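Local coordinates for guanine nucleotide exchange protein (Legionella pneumophila, PDB 1XSZ) that probably acts as a guanine nucleotide exchange factor for ADP-ribosylation factor GTPases, with a cap domain lying over its Sec7 active site, at residues E91-F96 / Q140-N145. Numbering follows the deposited sequence.
Sequences EGLRTF and QTIMLN
The hydroxyl of Thr141 is hydrogen-bonded to the carbonyl oxygen of Leu137, one turn back in its own helix, so a buried polar group is satisfied locally while the rest of the residue can join an apolar interface. The contact illustrates how two helices can meet through very few side chains. Leu93 supplies one side alone: its CG stands anti to the backbone N (chi1 -178°), which carries the branch out from helix 89-98, and methyl CD2 does the touching. Leu93 CD2 lies 4.2 Å from Thr141 CB and 4.4 Å from Ile142 CG1, meeting two consecutive residues of helix 131-149 together. No hydrogen bond crosses between the segments. With 9.0 Å separating the CA atoms of Leu93 and Thr141, and only 95 Å² buried in all, the packing is light and purely van der Waals. Other parts of the Sec7 domain complete this buried core: Phe194 touches both Leu93 and Thr141, Phe116 and Val113 of helix 106-123 pack on Leu93 and Ile142 respectively, and Leu185 of helix 179-191 reaches Thr141. Ile142 also meets Phe257 of helix 252-258, where the capping domain rests against helix 131-149.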
loop_
_atom_site.group_PDB
_atom_site.type_symbol
_atom_site.label_atom_id
_atom_site.label_comp_id
_atom_site.label_asym_id
_atom_site.label_seq_id
_atom_site.Cartn_x
_atom_site.Cartn_y
_atom_site.Cartn_z
ATOM N N GLU A 91 20.540 -5.366 -7.316
ATOM C CA GLU A 91 20.811 -3.936 -7.419
ATOM C C GLU A 91 19.635 -3.217 -8.075
ATOM O O GLU A 91 19.285 -2.106 -7.679
ATOM C CB GLU A 91 22.092 -3.680 -8.214
ATOM C CG GLU A 91 22.536 -2.218 -8.220
ATOM C CD GLU A 91 22.904 -1.690 -6.838
ATOM O OE1 GLU A 91 23.250 -0.494 -6.734
ATOM O OE2 GLU A 91 22.854 -2.459 -5.857
ATOM N N GLY A 92 19.025 -3.847 -9.071
ATOM C CA GLY A 92 17.881 -3.235 -9.725
ATOM C C GLY A 92 16.736 -3.079 -8.741
ATOM O O GLY A 92 16.096 -2.027 -8.676
ATOM N N LEU A 93 16.476 -4.127 -7.965
ATOM C CA LEU A 93 15.400 -4.072 -6.983
ATOM C C LEU A 93 15.707 -3.014 -5.922
ATOM O O LEU A 93 14.804 -2.307 -5.470
ATOM C CB LEU A 93 15.213 -5.451 -6.344
ATOM C CG LEU A 93 14.093 -5.619 -5.310
ATOM C CD1 LEU A 93 12.779 -5.052 -5.827
ATOM C CD2 LEU A 93 13.939 -7.101 -4.999
ATOM N N ARG A 94 16.969 -2.902 -5.519
ATOM C CA ARG A 94 17.345 -1.906 -4.517
ATOM C C ARG A 94 17.077 -0.504 -5.054
ATOM O O ARG A 94 16.521 0.347 -4.354
ATOM C CB ARG A 94 18.824 -2.039 -4.141
ATOM C CG ARG A 94 19.232 -1.129 -2.988
ATOM C CD ARG A 94 20.656 -1.420 -2.530
ATOM N NE ARG A 94 20.971 -0.779 -1.255
ATOM C CZ ARG A 94 21.150 0.529 -1.094
ATOM N NH1 ARG A 94 21.048 1.350 -2.130
ATOM N NH2 ARG A 94 21.431 1.016 0.107
ATOM N N THR A 95 17.475 -0.263 -6.297
ATOM C CA THR A 95 17.263 1.037 -6.918
ATOM C C THR A 95 15.773 1.353 -7.003
ATOM O O THR A 95 15.339 2.471 -6.709
ATOM C CB THR A 95 17.882 1.063 -8.327
ATOM O OG1 THR A 95 19.305 0.921 -8.215
ATOM C CG2 THR A 95 17.548 2.369 -9.035
ATOM N N PHE A 96 14.987 0.357 -7.387
ATOM C CA PHE A 96 13.549 0.530 -7.505
ATOM C C PHE A 96 12.917 0.881 -6.153
ATOM O O PHE A 96 12.210 1.883 -6.031
ATOM C CB PHE A 96 12.925 -0.753 -8.067
ATOM C CG PHE A 96 11.425 -0.712 -8.171
ATOM C CD1 PHE A 96 10.627 -1.243 -7.157
ATOM C CD2 PHE A 96 10.810 -0.134 -9.278
ATOM C CE1 PHE A 96 9.229 -1.197 -7.253
ATOM C CE2 PHE A 96 9.419 -0.082 -9.383
ATOM C CZ PHE A 96 8.627 -0.616 -8.367
ATOM N N GLN A 140 10.822 -12.815 -2.328
ATOM C CA GLN A 140 11.655 -13.680 -1.501
ATOM C C GLN A 140 12.877 -12.863 -1.052
ATOM O O GLN A 140 13.306 -12.962 0.095
ATOM C CB GLN A 140 12.109 -14.920 -2.286
ATOM C CG GLN A 140 11.024 -15.961 -2.532
ATOM C CD GLN A 140 10.603 -16.695 -1.272
ATOM O OE1 GLN A 140 11.403 -16.900 -0.364
ATOM N NE2 GLN A 140 9.348 -17.117 -1.227
ATOM N N THR A 141 13.427 -12.042 -1.946
ATOM C CA THR A 141 14.584 -11.220 -1.600
ATOM C C THR A 141 14.207 -10.168 -0.558
ATOM O O THR A 141 14.988 -9.875 0.343
ATOM C CB THR A 141 15.180 -10.549 -2.854
ATOM O OG1 THR A 141 15.536 -11.565 -3.802
ATOM C CG2 THR A 141 16.432 -9.755 -2.495
ATOM N N ILE A 142 13.006 -9.607 -0.678
ATOM C CA ILE A 142 12.545 -8.632 0.304
ATOM C C ILE A 142 12.412 -9.322 1.672
ATOM O O ILE A 142 12.818 -8.766 2.691
ATOM C CB ILE A 142 11.211 -7.998 -0.146
ATOM C CG1 ILE A 142 11.488 -7.065 -1.331
ATOM C CG2 ILE A 142 10.560 -7.226 1.007
ATOM C CD1 ILE A 142 10.249 -6.596 -2.054
ATOM N N MET A 143 11.866 -10.537 1.704
ATOM C CA MET A 143 11.761 -11.245 2.978
ATOM C C MET A 143 13.152 -11.575 3.511
ATOM O O MET A 143 13.407 -11.476 4.714
ATOM C CB MET A 143 10.978 -12.558 2.839
ATOM C CG MET A 143 9.480 -12.398 2.644
ATOM S SD MET A 143 8.561 -13.949 2.867
ATOM C CE MET A 143 9.131 -14.889 1.474
ATOM N N LEU A 144 14.047 -11.990 2.620
ATOM C CA LEU A 144 15.400 -12.345 3.023
ATOM C C LEU A 144 16.135 -11.142 3.620
ATOM O O LEU A 144 16.930 -11.290 4.551
ATOM C CB LEU A 144 16.169 -12.915 1.822
ATOM C CG LEU A 144 17.575 -13.443 2.095
ATOM C CD1 LEU A 144 17.526 -14.541 3.153
ATOM C CD2 LEU A 144 18.158 -13.991 0.800
ATOM N N ASN A 145 15.875 -9.954 3.080
ATOM C CA ASN A 145 16.498 -8.740 3.604
ATOM C C ASN A 145 16.136 -8.574 5.090
ATOM O O ASN A 145 16.997 -8.287 5.916
ATOM C CB ASN A 145 16.033 -7.534 2.780
ATOM C CG ASN A 145 16.567 -6.220 3.305
ATOM O OD1 ASN A 145 15.816 -5.410 3.869
ATOM N ND2 ASN A 145 17.858 -5.994 3.127
#